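PDB 6WT8: STING-associated CdnE c-di-GMP synthase from Flavobacteriaceae, which probably joins two GTP molecules into the cyclic dinucleotide c-di-GMP, the signal sensed by its partner STING in CBASS anti-phage defence. Local coordinates for residues 25-37 / 294-306. Residues are numbered along the deposited sequence; the frame is centred on the assembly and turned at random.
Sequences KMYSETLSGSKLF and EDLHYLDLVSILY
An ST motif at Ser-34, fastened to Asp-300 near the start of helix 300-314, anchors the loop that follows the short helix 27-31. Ser-34 OG donates to Asp-300 OD1 (2.7 Å), meeting it on the syn side but 30° out of the carboxylate plane, and itself accepts from Phe-37 N (2.9 Å). The other carboxylate oxygen, Asp-300 OD2, takes the nearly straight bond from Lys-35 N (2.9 Å) on its syn lone pair, so two bonds fix the rotation of the carboxylate. Leu-36 crosses the carboxylate at a slant, its CG near Asp-300 OD1 and CD1 reaching Ser-303 CB at 3.7 Å, while Phe-37 brings CD2 against Leu-299 CB.

Midway, the imidazole of His-297 packs flat against the Gly-33 to Ser-34 backbone, with Ser-34 N over the centre of one face and Tyr-298 CD1 over the opposite face. Its CG stands anti to the backbone N (chi1 179°), setting the ring against that backbone; NE2 is hydrogen-bonded to Glu-43. At the far end Tyr-298 N donates to Ser-28 OG (3.1 Å), a bent bond of 136° to a hydroxyl that also lies at the edge of the Tyr-298 ring. Selenomethionine Met-26 hangs its CE over one face of that ring, 4.0 Å from the centroid, in a CH-pi contact, and Leu-299 CG lies over the opposite face, toward its rim.

Helix 46-56 flanks this end, its Ser-48 bonding Tyr-298 OH and its Met-55 touching both Met-26 and Tyr-298; helix 336-360 packs on Phe-37 and Val-302, and helix 253-266 touches Met-26 and Val-302.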
loop_
_atom_site.group_PDB
_atom_site.type_symbol
_atom_site.label_atom_id
_atom_site.label_comp_id
_atom_site.label_asym_id
_atom_site.label_seq_id
_atom_site.Cartn_x
_atom_site.Cartn_y
_atom_site.Cartn_z
ATOM N N LYS A 25 -15.244 9.552 13.631
ATOM C CA LYS A 25 -14.494 9.214 14.830
ATOM C C LYS A 25 -14.203 7.723 14.847
ATOM O O LYS A 25 -15.001 6.893 14.380
ATOM C CB LYS A 25 -15.284 9.573 16.086
ATOM C CG LYS A 25 -15.534 11.060 16.298
ATOM C CD LYS A 25 -16.344 11.190 17.603
ATOM C CE LYS A 25 -16.791 12.587 17.924
ATOM N NZ LYS A 25 -17.263 12.576 19.377
HETATM N N MSE A 26 -13.039 7.383 15.373
HETATM C CA MSE A 26 -12.773 5.986 15.643
HETATM C C MSE A 26 -13.720 5.522 16.727
HETATM O O MSE A 26 -14.025 6.244 17.684
HETATM C CB MSE A 26 -11.351 5.772 16.105
HETATM C CG MSE A 26 -10.358 6.115 15.015
HETATM SE SE MSE A 26 -8.450 6.089 15.641
HETATM C CE MSE A 26 -8.471 7.682 16.664
ATOM N N TYR A 27 -14.175 4.287 16.606
ATOM C CA TYR A 27 -15.211 3.847 17.543
ATOM C C TYR A 27 -14.694 3.798 18.977
ATOM O O TYR A 27 -15.460 4.066 19.908
ATOM C CB TYR A 27 -15.766 2.478 17.152
ATOM C CG TYR A 27 -16.925 2.542 16.180
ATOM C CD1 TYR A 27 -17.088 3.637 15.333
ATOM C CD2 TYR A 27 -17.864 1.508 16.126
ATOM C CE1 TYR A 27 -18.148 3.704 14.456
ATOM C CE2 TYR A 27 -18.927 1.558 15.256
ATOM C CZ TYR A 27 -19.066 2.655 14.429
ATOM O OH TYR A 27 -20.130 2.710 13.561
ATOM N N SER A 28 -13.401 3.502 19.175
ATOM C CA SER A 28 -12.943 3.423 20.553
ATOM C C SER A 28 -12.965 4.780 21.201
ATOM O O SER A 28 -12.973 4.855 22.433
ATOM C CB SER A 28 -11.533 2.821 20.650
ATOM O OG SER A 28 -10.509 3.628 20.003
ATOM N N GLU A 29 -13.015 5.867 20.408
ATOM C CA GLU A 29 -13.169 7.196 21.020
ATOM C C GLU A 29 -14.434 7.298 21.866
ATOM O O GLU A 29 -14.426 7.925 22.933
ATOM C CB GLU A 29 -13.236 8.293 19.951
ATOM C CG GLU A 29 -11.921 8.587 19.288
ATOM C CD GLU A 29 -12.090 9.683 18.266
ATOM O OE1 GLU A 29 -12.425 10.819 18.713
ATOM O OE2 GLU A 29 -11.908 9.384 17.067
ATOM N N THR A 30 -15.564 6.812 21.347
ATOM C CA THR A 30 -16.815 7.004 22.072
ATOM C C THR A 30 -17.240 5.787 22.859
ATOM O O THR A 30 -18.111 5.912 23.727
ATOM C CB THR A 30 -17.976 7.352 21.140
ATOM O OG1 THR A 30 -18.039 6.417 20.045
ATOM C CG2 THR A 30 -17.899 8.823 20.655
ATOM N N LEU A 31 -16.695 4.615 22.551
ATOM C CA LEU A 31 -17.166 3.410 23.218
ATOM C C LEU A 31 -16.163 2.856 24.199
ATOM O O LEU A 31 -16.527 2.024 25.028
ATOM C CB LEU A 31 -17.500 2.312 22.201
ATOM C CG LEU A 31 -18.543 2.676 21.148
ATOM C CD1 LEU A 31 -18.565 1.620 20.039
ATOM C CD2 LEU A 31 -19.942 2.915 21.756
ATOM N N SER A 32 -14.921 3.288 24.155
ATOM C CA SER A 32 -13.915 2.660 24.983
ATOM C C SER A 32 -13.175 3.721 25.786
ATOM O O SER A 32 -13.501 4.922 25.742
ATOM C CB SER A 32 -12.952 1.858 24.104
ATOM O OG SER A 32 -12.112 1.031 24.881
ATOM N N GLY A 33 -12.164 3.270 26.508
ATOM C CA GLY A 33 -11.272 4.181 27.203
ATOM C C GLY A 33 -9.918 3.540 27.389
ATOM O O GLY A 33 -9.780 2.317 27.396
ATOM N N SER A 34 -8.907 4.386 27.552
ATOM C CA SER A 34 -7.565 3.859 27.682
ATOM C C SER A 34 -7.381 3.134 29.011
ATOM O O SER A 34 -7.941 3.536 30.047
ATOM C CB SER A 34 -6.563 4.997 27.547
ATOM O OG SER A 34 -5.271 4.527 27.865
ATOM N N LYS A 35 -6.648 2.022 28.964
ATOM C CA LYS A 35 -6.242 1.331 30.184
ATOM C C LYS A 35 -4.953 1.887 30.758
ATOM O O LYS A 35 -4.678 1.685 31.944
ATOM C CB LYS A 35 -6.031 -0.164 29.927
ATOM C CG LYS A 35 -7.261 -0.917 29.449
ATOM C CD LYS A 35 -6.909 -2.390 29.199
ATOM C CE LYS A 35 -5.599 -2.533 28.413
ATOM N NZ LYS A 35 -5.334 -3.948 28.027
ATOM N N LEU A 36 -4.141 2.539 29.930
ATOM C CA LEU A 36 -2.840 3.048 30.356
ATOM C C LEU A 36 -2.885 4.506 30.787
ATOM O O LEU A 36 -2.073 4.923 31.626
ATOM C CB LEU A 36 -1.820 2.883 29.222
ATOM C CG LEU A 36 -1.689 1.439 28.736
ATOM C CD1 LEU A 36 -0.889 1.368 27.413
ATOM C CD2 LEU A 36 -1.065 0.572 29.818
ATOM N N PHE A 37 -3.836 5.275 30.257
ATOM C CA PHE A 37 -3.948 6.695 30.552
ATOM C C PHE A 37 -5.349 7.031 31.087
ATOM O O PHE A 37 -6.288 7.153 30.300
ATOM C CB PHE A 37 -3.617 7.496 29.287
ATOM C CG PHE A 37 -2.426 6.944 28.529
ATOM C CD1 PHE A 37 -1.132 7.141 29.007
ATOM C CD2 PHE A 37 -2.609 6.193 27.368
ATOM C CE1 PHE A 37 -0.027 6.614 28.321
ATOM C CE2 PHE A 37 -1.525 5.667 26.675
ATOM C CZ PHE A 37 -0.228 5.872 27.152
ATOM N N GLU A 294 -6.767 -5.886 18.858
ATOM C CA GLU A 294 -8.051 -5.620 18.228
ATOM C C GLU A 294 -9.094 -5.034 19.176
ATOM O O GLU A 294 -10.076 -4.448 18.689
ATOM C CB GLU A 294 -8.597 -6.884 17.594
ATOM C CG GLU A 294 -9.010 -7.959 18.605
ATOM C CD GLU A 294 -9.484 -9.184 17.853
ATOM O OE1 GLU A 294 -8.627 -9.794 17.190
ATOM O OE2 GLU A 294 -10.697 -9.479 17.856
ATOM N N ASP A 295 -8.913 -5.139 20.496
ATOM C CA ASP A 295 -9.896 -4.567 21.421
ATOM C C ASP A 295 -9.313 -3.415 22.217
ATOM O O ASP A 295 -9.935 -2.953 23.183
ATOM C CB ASP A 295 -10.440 -5.647 22.359
ATOM C CG ASP A 295 -11.317 -6.639 21.627
ATOM O OD1 ASP A 295 -12.119 -6.208 20.770
ATOM O OD2 ASP A 295 -11.249 -7.845 21.968
ATOM N N LEU A 296 -8.152 -2.930 21.834
ATOM C CA LEU A 296 -7.556 -1.824 22.579
ATOM C C LEU A 296 -8.121 -0.480 22.125
ATOM O O LEU A 296 -8.376 -0.256 20.933
ATOM C CB LEU A 296 -6.041 -1.796 22.363
ATOM C CG LEU A 296 -5.282 -2.926 23.086
ATOM C CD1 LEU A 296 -3.797 -2.687 22.814
ATOM C CD2 LEU A 296 -5.511 -2.888 24.552
ATOM N N HIS A 297 -8.222 0.439 23.086
ATOM C CA HIS A 297 -8.487 1.836 22.790
ATOM C C HIS A 297 -7.341 2.423 21.969
ATOM O O HIS A 297 -6.177 1.998 22.062
ATOM C CB HIS A 297 -8.617 2.555 24.116
ATOM C CG HIS A 297 -8.886 4.040 24.023
ATOM N ND1 HIS A 297 -7.878 4.999 24.058
ATOM C CD2 HIS A 297 -10.062 4.720 24.053
ATOM C CE1 HIS A 297 -8.427 6.198 24.034
ATOM N NE2 HIS A 297 -9.750 6.060 24.046
ATOM N N TYR A 298 -7.653 3.437 21.141
ATOM C CA TYR A 298 -6.632 3.930 20.195
ATOM C C TYR A 298 -5.355 4.437 20.879
ATOM O O TYR A 298 -4.269 4.237 20.328
ATOM C CB TYR A 298 -7.224 5.013 19.272
ATOM C CG TYR A 298 -7.438 6.373 19.911
ATOM C CD1 TYR A 298 -8.592 6.653 20.675
ATOM C CD2 TYR A 298 -6.457 7.360 19.835
ATOM C CE1 TYR A 298 -8.751 7.893 21.304
ATOM C CE2 TYR A 298 -6.608 8.590 20.468
ATOM C CZ TYR A 298 -7.745 8.860 21.184
ATOM O OH TYR A 298 -7.898 10.078 21.830
ATOM N N LEU A 299 -5.450 5.030 22.079
ATOM C CA LEU A 299 -4.225 5.523 22.729
ATOM C C LEU A 299 -3.333 4.359 23.121
ATOM O O LEU A 299 -2.110 4.490 23.119
ATOM C CB LEU A 299 -4.554 6.379 23.969
ATOM C CG LEU A 299 -5.207 7.756 23.646
ATOM C CD1 LEU A 299 -5.618 8.413 24.917
ATOM C CD2 LEU A 299 -4.251 8.688 22.892
ATOM N N ASP A 300 -3.929 3.222 23.490
ATOM C CA ASP A 300 -3.114 2.088 23.892
ATOM C C ASP A 300 -2.409 1.455 22.702
ATOM O O ASP A 300 -1.445 0.710 22.913
ATOM C CB ASP A 300 -3.981 1.045 24.619
ATOM C CG ASP A 300 -4.500 1.556 25.982
ATOM O OD1 ASP A 300 -3.974 2.549 26.503
ATOM O OD2 ASP A 300 -5.449 0.973 26.562
ATOM N N LEU A 301 -2.831 1.751 21.459
ATOM C CA LEU A 301 -2.096 1.262 20.300
ATOM C C LEU A 301 -0.712 1.856 20.209
ATOM O O LEU A 301 0.168 1.255 19.555
ATOM C CB LEU A 301 -2.839 1.568 18.994
ATOM C CG LEU A 301 -4.215 0.928 18.901
ATOM C CD1 LEU A 301 -4.929 1.392 17.618
ATOM C CD2 LEU A 301 -4.148 -0.599 18.946
ATOM N N VAL A 302 -0.489 3.053 20.788
ATOM C CA VAL A 302 0.844 3.649 20.701
ATOM C C VAL A 302 1.827 2.771 21.442
ATOM O O VAL A 302 2.941 2.546 20.972
ATOM C CB VAL A 302 0.846 5.077 21.258
ATOM C CG1 VAL A 302 2.244 5.729 21.101
ATOM C CG2 VAL A 302 -0.208 5.902 20.532
ATOM N N SER A 303 1.419 2.264 22.617
ATOM C CA SER A 303 2.243 1.328 23.374
ATOM C C SER A 303 2.477 0.008 22.613
ATOM O O SER A 303 3.584 -0.525 22.638
ATOM C CB SER A 303 1.556 1.050 24.688
ATOM O OG SER A 303 2.289 0.106 25.467
ATOM N N ILE A 304 1.452 -0.526 21.944
ATOM C CA ILE A 304 1.641 -1.754 21.142
ATOM C C ILE A 304 2.724 -1.547 20.094
ATOM O O ILE A 304 3.609 -2.385 19.890
ATOM C CB ILE A 304 0.317 -2.151 20.470
ATOM C CG1 ILE A 304 -0.647 -2.675 21.485
ATOM C CG2 ILE A 304 0.523 -3.196 19.307
ATOM C CD1 ILE A 304 -0.259 -3.958 22.173
ATOM N N LEU A 305 2.643 -0.428 19.386
ATOM C CA LEU A 305 3.639 -0.116 18.362
ATOM C C LEU A 305 5.031 0.054 18.963
ATOM O O LEU A 305 6.022 -0.447 18.399
ATOM C CB LEU A 305 3.214 1.124 17.607
ATOM C CG LEU A 305 2.024 0.896 16.665
ATOM C CD1 LEU A 305 1.551 2.273 16.144
ATOM C CD2 LEU A 305 2.482 0.045 15.455
ATOM N N TYR A 306 5.136 0.759 20.098
ATOM C CA TYR A 306 6.433 0.900 20.748
ATOM C C TYR A 306 7.000 -0.452 21.122
ATOM O O TYR A 306 8.191 -0.710 20.890
ATOM C CB TYR A 306 6.322 1.794 21.976
ATOM C CG TYR A 306 7.607 1.899 22.738
ATOM C CD1 TYR A 306 8.632 2.684 22.300
ATOM C CD2 TYR A 306 7.765 1.267 23.964
ATOM C CE1 TYR A 306 9.822 2.797 22.965
ATOM C CE2 TYR A 306 8.979 1.367 24.646
ATOM C CZ TYR A 306 9.994 2.147 24.134
ATOM O OH TYR A 306 11.179 2.289 24.804
#